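Local coordinates for protein shikimate dehydrogenase (Listeria monocytogenes, PDB 3TNL) that probably catalyses the reversible NADPH-dependent reduction of 3-dehydroshikimate to shikimate, a step on the chorismate pathway to the aromatic amino acids, at residues G35-I40 and G64-Y69; S182-K187 and Q210-E215; D251-E256 and Q278-L283. All coordinates share one frame; numbering follows the deposited sequence. Where two conformers were deposited one is given.

Contact 1 (G35-I40 and G64-Y69); sequences GHTELI and GLDYVY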
loop_
_atom_site.group_PDB
_atom_site.type_symbol
_atom_site.label_atom_id
_atom_site.label_comp_id
_atom_site.label_asym_id
_atom_site.label_seq_id
_atom_site.Cartn_x
_atom_site.Cartn_y
_atom_site.Cartn_z
ATOM N N GLY B 35 -9.612 -6.974 -1.660
ATOM C CA GLY B 35 -9.431 -6.083 -2.797
ATOM C C GLY B 35 -10.102 -4.728 -2.629
ATOM O O GLY B 35 -9.805 -3.816 -3.378
ATOM N N HIS B 36 -10.985 -4.577 -1.648
ATOM C CA HIS B 36 -11.659 -3.295 -1.398
ATOM C C HIS B 36 -10.838 -2.351 -0.533
ATOM O O HIS B 36 -11.126 -1.152 -0.461
ATOM C CB HIS B 36 -13.009 -3.562 -0.716
ATOM C CG HIS B 36 -13.907 -4.423 -1.538
ATOM N ND1 HIS B 36 -14.478 -3.978 -2.718
ATOM C CD2 HIS B 36 -14.265 -5.725 -1.408
ATOM C CE1 HIS B 36 -15.172 -4.966 -3.261
ATOM N NE2 HIS B 36 -15.076 -6.030 -2.477
ATOM N N THR B 37 -9.836 -2.902 0.172
ATOM C CA THR B 37 -9.052 -2.146 1.146
ATOM C C THR B 37 -8.190 -1.121 0.518
ATOM O O THR B 37 -7.449 -1.434 -0.403
ATOM C CB THR B 37 -8.234 -3.106 2.044
ATOM O OG1 THR B 37 -9.117 -4.106 2.554
ATOM C CG2 THR B 37 -7.620 -2.368 3.238
ATOM N N GLU B 38 -8.271 0.096 1.045
ATOM C CA GLU B 38 -7.475 1.219 0.535
ATOM C C GLU B 38 -6.254 1.494 1.419
ATOM O O GLU B 38 -6.242 1.136 2.615
ATOM C CB GLU B 38 -8.353 2.429 0.398
ATOM C CG GLU B 38 -9.344 2.256 -0.767
ATOM C CD GLU B 38 -10.105 3.498 -1.066
ATOM O OE1 GLU B 38 -10.897 3.914 -0.202
ATOM O OE2 GLU B 38 -9.902 4.052 -2.188
ATOM N N LEU B 39 -5.241 2.113 0.840
ATOM C CA LEU B 39 -3.989 2.378 1.524
ATOM C C LEU B 39 -3.760 3.860 1.879
ATOM O O LEU B 39 -3.972 4.771 1.058
ATOM C CB LEU B 39 -2.833 1.946 0.610
ATOM C CG LEU B 39 -1.384 2.188 1.062
ATOM C CD1 LEU B 39 -1.078 1.373 2.363
ATOM C CD2 LEU B 39 -0.422 1.833 -0.080
ATOM N N ILE B 40 -3.264 4.053 3.096
ATOM C CA ILE B 40 -2.731 5.329 3.567
ATOM C C ILE B 40 -1.245 5.042 3.833
ATOM O O ILE B 40 -0.894 4.058 4.496
ATOM C CB ILE B 40 -3.380 5.817 4.857
ATOM C CG1 ILE B 40 -4.880 5.990 4.690
ATOM C CG2 ILE B 40 -2.719 7.157 5.263
ATOM C CD1 ILE B 40 -5.303 7.014 3.629
ATOM N N GLY B 64 -14.159 0.076 11.926
ATOM C CA GLY B 64 -14.593 -0.737 10.785
ATOM C C GLY B 64 -14.407 -0.057 9.442
ATOM O O GLY B 64 -15.177 -0.284 8.510
ATOM N N LEU B 65 -13.370 0.774 9.330
ATOM C CA LEU B 65 -13.088 1.478 8.103
ATOM C C LEU B 65 -12.130 0.606 7.286
ATOM O O LEU B 65 -11.198 0.021 7.850
ATOM C CB LEU B 65 -12.464 2.850 8.366
ATOM C CG LEU B 65 -13.226 3.757 9.330
ATOM C CD1 LEU B 65 -12.545 5.133 9.363
ATOM C CD2 LEU B 65 -14.701 3.870 8.972
ATOM N N ASP B 66 -12.337 0.551 5.978
ATOM C CA ASP B 66 -11.565 -0.352 5.138
ATOM C C ASP B 66 -10.315 0.293 4.558
ATOM O O ASP B 66 -10.203 0.528 3.344
ATOM C CB ASP B 66 -12.457 -0.932 4.065
ATOM C CG ASP B 66 -11.925 -2.236 3.497
ATOM O OD1 ASP B 66 -12.572 -2.725 2.544
ATOM O OD2 ASP B 66 -10.882 -2.761 4.014
ATOM N N TYR B 67 -9.393 0.607 5.465
ATOM C CA TYR B 67 -8.105 1.173 5.141
ATOM C C TYR B 67 -7.034 0.453 5.939
ATOM O O TYR B 67 -7.302 -0.164 6.979
ATOM C CB TYR B 67 -8.024 2.660 5.519
ATOM C CG TYR B 67 -8.675 3.660 4.592
ATOM C CD1 TYR B 67 -8.038 4.085 3.421
ATOM C CD2 TYR B 67 -9.881 4.253 4.925
ATOM C CE1 TYR B 67 -8.610 5.027 2.594
ATOM C CE2 TYR B 67 -10.460 5.214 4.092
ATOM C CZ TYR B 67 -9.819 5.589 2.932
ATOM O OH TYR B 67 -10.385 6.536 2.104
ATOM N N VAL B 68 -5.813 0.544 5.422
ATOM C CA VAL B 68 -4.635 0.041 6.093
ATOM C C VAL B 68 -3.590 1.129 5.929
ATOM O O VAL B 68 -3.650 1.899 4.963
ATOM C CB VAL B 68 -4.136 -1.296 5.515
ATOM C CG1 VAL B 68 -5.087 -2.427 5.882
ATOM C CG2 VAL B 68 -3.972 -1.202 4.014
ATOM N N TYR B 69 -2.659 1.198 6.878
ATOM C CA TYR B 69 -1.598 2.202 6.893
ATOM C C TYR B 69 -0.267 1.466 6.883
ATOM O O TYR B 69 -0.009 0.586 7.700
ATOM C CB TYR B 69 -1.759 3.032 8.161
ATOM C CG TYR B 69 -0.869 4.219 8.375
ATOM C CD1 TYR B 69 0.481 4.065 8.694
ATOM C CD2 TYR B 69 -1.378 5.503 8.337
ATOM C CE1 TYR B 69 1.286 5.146 8.972
ATOM C CE2 TYR B 69 -0.556 6.620 8.575
ATOM C CZ TYR B 69 0.762 6.427 8.919
ATOM O OH TYR B 69 1.565 7.528 9.195
HETATM O O HOH W 1 -11.919 2.316 1.886
HETATM O O HOH W 2 -10.268 6.685 -1.094
#
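A chi1 of -158° carries the D66 carboxylate away from its backbone N and places OD2 beside T37, whose chi1 of -50° leaves OG1 beside the backbone N. T37 OG1 donates to D66 OD2 over 2.7 Å, on the syn side and 29° out of the carboxylate plane, the two side chains crossing nearly at right angles; OG1 also accepts from T34 N. Beyond this pair two parallel strands begin, and E38 N reaches D66 O at 3.0 Å along an almost straight N-H. E38 O then receives V68 N at 2.9 Å, and V68 O receives I40 N. On one face of the sheet E38 and Y67 run alongside each other in the same direction, with E38 CB 3.4 Å from Y67 CE1 in the conformer described. A water bonded to both E38 OE1 and D66 O lies above the phenol ring toward its rim. Further along that face, I40 CG1 meets Y67 CD1 at 3.9 Å and I40 CG2 meets Y69 CD2 at 3.7 Å. On the reverse, L39 and V68 touch lightly. The contact pairs the two strands of the beta-alpha-beta unit 38-44, 52-63, 67-73 in the substrate-binding domain. Helix 52-63 packs on I40 and V68, W300 of helix 286-301 on I40 and Y69. Y69 OH hydrogen-bonds to N95, and the Y69 side chain touches S52, a shikimate-binding residue; L70 of the second subunit lies against T37, L39 and V68.

Contact 2 (S182-K187 and Q210-E215); sequences SIFNRK and QLFDIE. With NAD (nicotinamide-adenine-dinucleotide), chain H.
F184 and F212 lie on the same face of a parallel strand pair, their ring planes inclined at 35° with centroids 5.3 Å apart. F212 CB makes a CH-pi contact over the face of the F184 ring, while D213 O sits at that ring's edge, 3.5 Å from F184 CD1. I214 extends the packing, its CD1 against F184 CB. On the opposite face L211 CD1 meets I183 CG2 obliquely at 3.6 Å. Backbone bonds zip the strands together, from I183 N to Q210 O through N185 N to F212 O. D213 OD2 accepts from E215 N in an Asx turn, and a water joins it to K187 N. N185 points away from D213 and turns its amide to the adenosine ribose of NAD: OD1 accepts from O3B at 2.7 Å and ND2 donates to O2B at 3.2 Å. ND2 also donates to R186 O (2.9 Å), steadying the amide. R186, extended from CG to NE, lays its guanidinium over the adenine, with NAD C5A 3.6 Å above the guanidinium plane, over its centre. The acceptor and donor ends of one amide thus match the two ribose hydroxyls, and D188, salt-bridged to R186 NE, probably offsets the charge held against the base.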
loop_
_atom_site.group_PDB
_atom_site.type_symbol
_atom_site.label_atom_id
_atom_site.label_comp_id
_atom_site.label_asym_id
_atom_site.label_seq_id
_atom_site.Cartn_x
_atom_site.Cartn_y
_atom_site.Cartn_z
ATOM N N SER B 182 8.754 33.632 22.924
ATOM C CA SER B 182 10.169 33.806 23.091
ATOM C C SER B 182 10.868 32.469 22.848
ATOM O O SER B 182 10.652 31.508 23.586
ATOM C CB SER B 182 10.530 34.354 24.449
ATOM O OG SER B 182 9.997 35.675 24.572
ATOM N N ILE B 183 11.693 32.448 21.802
ATOM C CA ILE B 183 12.422 31.246 21.387
ATOM C C ILE B 183 13.860 31.318 21.861
ATOM O O ILE B 183 14.518 32.359 21.733
ATOM C CB ILE B 183 12.451 31.126 19.839
ATOM C CG1 ILE B 183 11.025 31.221 19.255
ATOM C CG2 ILE B 183 13.217 29.853 19.380
ATOM C CD1 ILE B 183 10.967 31.377 17.730
ATOM N N PHE B 184 14.345 30.191 22.385
ATOM C CA PHE B 184 15.733 30.034 22.796
ATOM C C PHE B 184 16.327 28.854 22.045
ATOM O O PHE B 184 15.743 27.784 21.983
ATOM C CB PHE B 184 15.881 29.812 24.291
ATOM C CG PHE B 184 15.614 31.043 25.098
ATOM C CD1 PHE B 184 16.655 31.739 25.662
ATOM C CD2 PHE B 184 14.311 31.503 25.290
ATOM C CE1 PHE B 184 16.414 32.884 26.399
ATOM C CE2 PHE B 184 14.060 32.639 26.024
ATOM C CZ PHE B 184 15.120 33.351 26.561
ATOM N N ASN B 185 17.478 29.072 21.421
ATOM C CA ASN B 185 18.148 28.005 20.718
ATOM C C ASN B 185 19.652 28.221 20.811
ATOM O O ASN B 185 20.127 29.367 20.894
ATOM C CB ASN B 185 17.745 27.949 19.216
ATOM C CG ASN B 185 17.995 26.573 18.611
ATOM O OD1 ASN B 185 17.193 25.647 18.860
ATOM N ND2 ASN B 185 19.105 26.413 17.862
ATOM N N ARG B 186 20.410 27.131 20.794
ATOM C CA ARG B 186 21.872 27.259 20.775
ATOM C C ARG B 186 22.320 27.787 19.416
ATOM O O ARG B 186 21.553 27.792 18.441
ATOM C CB ARG B 186 22.571 25.928 21.077
ATOM C CG ARG B 186 22.360 24.786 20.084
ATOM C CD ARG B 186 23.210 23.608 20.436
ATOM N NE ARG B 186 23.087 22.506 19.491
ATOM C CZ ARG B 186 23.656 21.330 19.694
ATOM N NH1 ARG B 186 23.530 20.359 18.797
ATOM N NH2 ARG B 186 24.320 21.124 20.825
ATOM N N LYS B 187 23.564 28.259 19.361
ATOM C CA LYS B 187 24.146 28.778 18.150
ATOM C C LYS B 187 24.674 27.653 17.252
ATOM O O LYS B 187 25.887 27.495 17.040
ATOM C CB LYS B 187 25.244 29.769 18.506
ATOM C CG LYS B 187 24.771 31.002 19.198
ATOM C CD LYS B 187 23.711 31.680 18.377
ATOM C CE LYS B 187 23.674 33.167 18.591
ATOM N NZ LYS B 187 24.855 33.746 17.939
ATOM N N GLN B 210 10.419 36.717 19.452
ATOM C CA GLN B 210 11.820 37.071 19.605
ATOM C C GLN B 210 12.636 35.811 19.828
ATOM O O GLN B 210 12.085 34.800 20.271
ATOM C CB GLN B 210 12.055 38.102 20.693
ATOM C CG GLN B 210 11.554 37.780 22.002
ATOM C CD GLN B 210 11.493 39.027 22.940
ATOM O OE1 GLN B 210 12.057 40.111 22.666
ATOM N NE2 GLN B 210 10.840 38.837 24.061
ATOM N N LEU B 211 13.924 35.896 19.473
ATOM C CA LEU B 211 14.879 34.797 19.588
ATOM C C LEU B 211 16.107 35.196 20.415
ATOM O O LEU B 211 16.626 36.305 20.275
ATOM C CB LEU B 211 15.349 34.388 18.192
ATOM C CG LEU B 211 16.461 33.344 18.103
ATOM C CD1 LEU B 211 16.071 31.985 18.645
ATOM C CD2 LEU B 211 16.917 33.280 16.633
ATOM N N PHE B 212 16.545 34.289 21.278
ATOM C CA PHE B 212 17.733 34.448 22.087
ATOM C C PHE B 212 18.569 33.168 22.108
ATOM O O PHE B 212 18.068 32.071 21.864
ATOM C CB PHE B 212 17.344 34.747 23.520
ATOM C CG PHE B 212 16.428 35.944 23.666
ATOM C CD1 PHE B 212 16.931 37.218 23.616
ATOM C CD2 PHE B 212 15.069 35.768 23.863
ATOM C CE1 PHE B 212 16.073 38.321 23.763
ATOM C CE2 PHE B 212 14.227 36.867 24.045
ATOM C CZ PHE B 212 14.748 38.128 23.972
ATOM N N ASP B 213 19.837 33.307 22.463
ATOM C CA ASP B 213 20.740 32.168 22.661
ATOM C C ASP B 213 20.318 31.487 23.967
ATOM O O ASP B 213 20.045 32.160 24.956
ATOM C CB ASP B 213 22.166 32.728 22.789
ATOM C CG ASP B 213 23.253 31.685 22.755
ATOM O OD1 ASP B 213 24.367 32.077 22.299
ATOM O OD2 ASP B 213 23.045 30.520 23.109
ATOM N N ILE B 214 20.315 30.157 23.984
ATOM C CA ILE B 214 20.008 29.390 25.189
ATOM C C ILE B 214 21.036 29.689 26.304
ATOM O O ILE B 214 20.780 29.440 27.482
ATOM C CB ILE B 214 19.924 27.839 24.878
ATOM C CG1 ILE B 214 19.365 27.034 26.060
ATOM C CG2 ILE B 214 21.297 27.288 24.433
ATOM C CD1 ILE B 214 17.928 27.388 26.454
ATOM N N GLU B 215 22.204 30.171 25.938
ATOM C CA GLU B 215 23.213 30.543 26.939
ATOM C C GLU B 215 22.906 31.837 27.697
ATOM O O GLU B 215 23.573 32.136 28.693
ATOM C CB GLU B 215 24.592 30.640 26.285
ATOM C CG GLU B 215 25.093 29.263 25.814
ATOM C CD GLU B 215 25.027 28.156 26.919
ATOM O OE1 GLU B 215 24.508 27.026 26.654
ATOM O OE2 GLU B 215 25.460 28.426 28.067
HETATM P PA NAD H . 15.298 18.613 14.763
HETATM O O1A NAD H . 16.520 17.749 14.460
HETATM O O2A NAD H . 14.498 19.163 13.598
HETATM O O5B NAD H . 15.742 19.795 15.779
HETATM C C5B NAD H . 16.600 19.601 16.904
HETATM C C4B NAD H . 16.495 20.809 17.843
HETATM O O4B NAD H . 17.168 20.504 19.075
HETATM C C3B NAD H . 17.245 22.019 17.320
HETATM O O3B NAD H . 16.578 23.206 17.819
HETATM C C2B NAD H . 18.616 21.929 17.947
HETATM O O2B NAD H . 19.247 23.191 18.110
HETATM C C1B NAD H . 18.278 21.346 19.304
HETATM N N9A NAD H . 19.333 20.593 19.991
HETATM C C8A NAD H . 19.731 19.338 19.674
HETATM N N7A NAD H . 20.667 18.931 20.557
HETATM C C5A NAD H . 20.880 19.910 21.471
HETATM C C6A NAD H . 21.673 20.106 22.583
HETATM N N6A NAD H . 22.498 19.142 23.006
HETATM N N1A NAD H . 21.579 21.253 23.290
HETATM C C2A NAD H . 20.746 22.246 22.890
HETATM N N3A NAD H . 19.940 22.135 21.810
HETATM C C4A NAD H . 19.973 20.996 21.082
HETATM O O3 NAD H . 14.378 17.723 15.721
HETATM P PN NAD H . 12.773 17.708 15.804
HETATM O O1N NAD H . 12.165 16.829 14.739
HETATM O O2N NAD H . 12.259 19.135 16.004
HETATM O O5D NAD H . 12.494 16.876 17.156
HETATM C C5D NAD H . 12.923 17.423 18.398
HETATM C C4D NAD H . 12.260 16.559 19.452
HETATM O O4D NAD H . 10.835 16.576 19.254
HETATM C C3D NAD H . 12.688 15.105 19.330
HETATM O O3D NAD H . 13.033 14.625 20.633
HETATM C C2D NAD H . 11.463 14.388 18.788
HETATM O O2D NAD H . 11.408 12.995 19.168
HETATM C C1D NAD H . 10.335 15.232 19.369
HETATM N N1N NAD H . 9.056 15.192 18.657
HETATM C C2N NAD H . 7.944 14.808 19.313
HETATM C C3N NAD H . 6.712 14.780 18.669
HETATM C C7N NAD H . 5.462 14.361 19.372
HETATM O O7N NAD H . 4.537 14.002 18.645
HETATM N N7N NAD H . 5.385 14.424 20.719
HETATM C C4N NAD H . 6.638 15.153 17.317
HETATM C C5N NAD H . 7.800 15.550 16.663
HETATM C C6N NAD H . 9.011 15.559 17.354
HETATM O O HOH W 3 24.595 28.494 22.160
#

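Contact 3 (D251-E256 and Q278-L283); sequences DMLRPE and QGCQTL
The puckered pyrrolidine ring of P255 presents one face to residues 278-283: Q278 O lies over it, close to the ring centre and 3.7 Å from P255 CG. G279 O is on the same side but beyond the rim, 3.9 Å from P255 CB, and the other face is turned away from residues 278-283. The carbonyls themselves come close as well, P255 O standing 3.2 Å from G279 O; both are acceptors, and no hydrogen bond links them. No clear hydrogen bond joins the two segments, and packing carries most of the contact. Its buried part is formed by L253 and C280. The C280 thiol is anti to its carbonyl carbon (chi1 -52°), which sets SG against L253 CB at 3.8 Å, with R254 O 3.3 Å away. L253 CB also meets Q278 CB at 4.1 Å. G279 takes positive phi in a Schellman motif that ends helix 270-277, and so turns the chain from the helix past P255 into the strand. R254 points the other way, its guanidinium hydrogen-bonded to the carbonyls of I224 and S227 at the end of helix 217-226. The loop 251-256 thus packs against the turn that closes the strand 258-261, helix 270-277, strand 281-283 crossover: L253 also lies on I274 and C280 on A275, both of that helix, while Q281 and L283 bond through their backbones to L257 and strand 258-261, at the edge of the parallel sheet.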
loop_
_atom_site.group_PDB
_atom_site.type_symbol
_atom_site.label_atom_id
_atom_site.label_comp_id
_atom_site.label_asym_id
_atom_site.label_seq_id
_atom_site.Cartn_x
_atom_site.Cartn_y
_atom_site.Cartn_z
ATOM N N ASP B 251 14.909 27.715 40.226
ATOM C CA ASP B 251 14.254 28.947 40.692
ATOM C C ASP B 251 13.764 29.844 39.553
ATOM O O ASP B 251 13.172 30.916 39.802
ATOM C CB ASP B 251 15.142 29.728 41.666
ATOM C CG ASP B 251 16.372 30.314 41.009
ATOM O OD1 ASP B 251 17.226 30.863 41.753
ATOM O OD2 ASP B 251 16.522 30.307 39.776
ATOM N N MET B 252 13.947 29.400 38.314
ATOM C CA MET B 252 13.357 30.086 37.149
ATOM C C MET B 252 11.889 29.648 36.993
ATOM O O MET B 252 11.109 30.294 36.283
ATOM C CB MET B 252 14.114 29.835 35.832
ATOM C CG MET B 252 15.448 30.422 35.846
ATOM S SD MET B 252 16.277 30.085 34.308
ATOM C CE MET B 252 17.804 31.039 34.562
ATOM N N LEU B 253 11.497 28.565 37.674
ATOM C CA LEU B 253 10.140 28.035 37.599
ATOM C C LEU B 253 9.331 28.537 38.803
ATOM O O LEU B 253 9.892 29.071 39.762
ATOM C CB LEU B 253 10.189 26.506 37.565
ATOM C CG LEU B 253 11.139 25.847 36.572
ATOM C CD1 LEU B 253 10.966 24.309 36.582
ATOM C CD2 LEU B 253 10.888 26.345 35.193
ATOM N N ARG B 254 8.008 28.391 38.734
ATOM C CA ARG B 254 7.089 28.771 39.805
ATOM C C ARG B 254 5.890 27.861 39.710
ATOM O O ARG B 254 5.613 27.313 38.645
ATOM C CB ARG B 254 6.672 30.230 39.718
ATOM C CG ARG B 254 5.855 30.567 38.443
ATOM C CD ARG B 254 5.648 32.046 38.264
ATOM N NE ARG B 254 4.731 32.300 37.157
ATOM C CZ ARG B 254 5.066 32.251 35.868
ATOM N NH1 ARG B 254 6.290 31.908 35.501
ATOM N NH2 ARG B 254 4.120 32.491 34.970
ATOM N N PRO B 255 5.121 27.728 40.805
ATOM C CA PRO B 255 4.040 26.756 40.804
ATOM C C PRO B 255 2.911 26.977 39.792
ATOM O O PRO B 255 2.289 26.014 39.366
ATOM C CB PRO B 255 3.525 26.819 42.238
ATOM C CG PRO B 255 4.635 27.269 43.027
ATOM C CD PRO B 255 5.381 28.239 42.157
ATOM N N GLU B 256 2.676 28.218 39.375
ATOM C CA GLU B 256 1.615 28.498 38.412
ATOM C C GLU B 256 1.992 28.206 36.972
ATOM O O GLU B 256 1.126 28.093 36.114
ATOM C CB GLU B 256 1.155 29.976 38.521
ATOM C CG GLU B 256 0.407 30.261 39.798
ATOM C CD GLU B 256 -0.181 31.666 39.881
ATOM O OE1 GLU B 256 0.040 32.483 38.953
ATOM O OE2 GLU B 256 -0.886 31.940 40.884
ATOM N N GLN B 278 9.263 21.702 41.536
ATOM C CA GLN B 278 8.936 23.102 41.809
ATOM C C GLN B 278 7.447 23.390 41.910
ATOM O O GLN B 278 7.060 24.554 42.146
ATOM C CB GLN B 278 9.590 24.001 40.770
ATOM C CG GLN B 278 11.120 23.848 40.792
ATOM C CD GLN B 278 11.729 24.127 42.175
ATOM O OE1 GLN B 278 11.486 25.169 42.764
ATOM N NE2 GLN B 278 12.505 23.192 42.670
ATOM N N GLY B 279 6.611 22.359 41.771
ATOM C CA GLY B 279 5.163 22.520 41.887
ATOM C C GLY B 279 4.432 22.886 40.617
ATOM O O GLY B 279 3.252 23.240 40.636
ATOM N N CYS B 280 5.117 22.885 39.493
ATOM C CA CYS B 280 4.470 23.245 38.271
ATOM C C CYS B 280 3.527 22.208 37.710
ATOM O O CYS B 280 3.597 21.037 38.076
ATOM C CB CYS B 280 5.538 23.403 37.168
ATOM S SG CYS B 280 6.944 24.479 37.524
ATOM N N GLN B 281 2.604 22.649 36.853
ATOM C CA GLN B 281 1.783 21.725 36.074
ATOM C C GLN B 281 2.704 21.259 34.949
ATOM O O GLN B 281 3.487 22.049 34.431
ATOM C CB GLN B 281 0.605 22.449 35.425
ATOM C CG GLN B 281 -0.426 22.977 36.377
ATOM C CD GLN B 281 -1.514 22.003 36.645
ATOM O OE1 GLN B 281 -1.285 20.799 36.721
ATOM N NE2 GLN B 281 -2.734 22.510 36.790
ATOM N N THR B 282 2.581 20.004 34.541
ATOM C CA THR B 282 3.434 19.438 33.504
ATOM C C THR B 282 2.669 18.611 32.490
ATOM O O THR B 282 1.603 18.056 32.762
ATOM C CB THR B 282 4.531 18.503 34.088
ATOM O OG1 THR B 282 3.886 17.462 34.865
ATOM C CG2 THR B 282 5.516 19.271 34.995
ATOM N N LEU B 283 3.235 18.531 31.296
ATOM C CA LEU B 283 2.673 17.702 30.273
ATOM C C LEU B 283 3.776 17.241 29.332
ATOM O O LEU B 283 4.537 18.058 28.798
ATOM C CB LEU B 283 1.600 18.474 29.512
ATOM C CG LEU B 283 0.705 17.618 28.626
ATOM C CD1 LEU B 283 -0.173 16.724 29.523
ATOM C CD2 LEU B 283 -0.143 18.521 27.704
#

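Contacts 2 and 3 belong to one parallel sheet, that of the nucleotide-binding Rossmann domain. Contact 2 holds one outermost strand, 208-213, and contact 3 the other, 281-283; their centres are 21 Å apart and their nearest atoms about 8 Å. Contact 1 lies in the other, mixed sheet of the substrate-binding domain, on the far side of the chain's centre, with its centre 44 Å from that of contact 2 and 45 Å from that of contact 3. Contact 2 touches NAD directly, whereas in contact 1 the Y69 side chain is about 12 Å from it and about 4 Å from that of the shikimate-binding residue S52. Contact 3 is away from these sites.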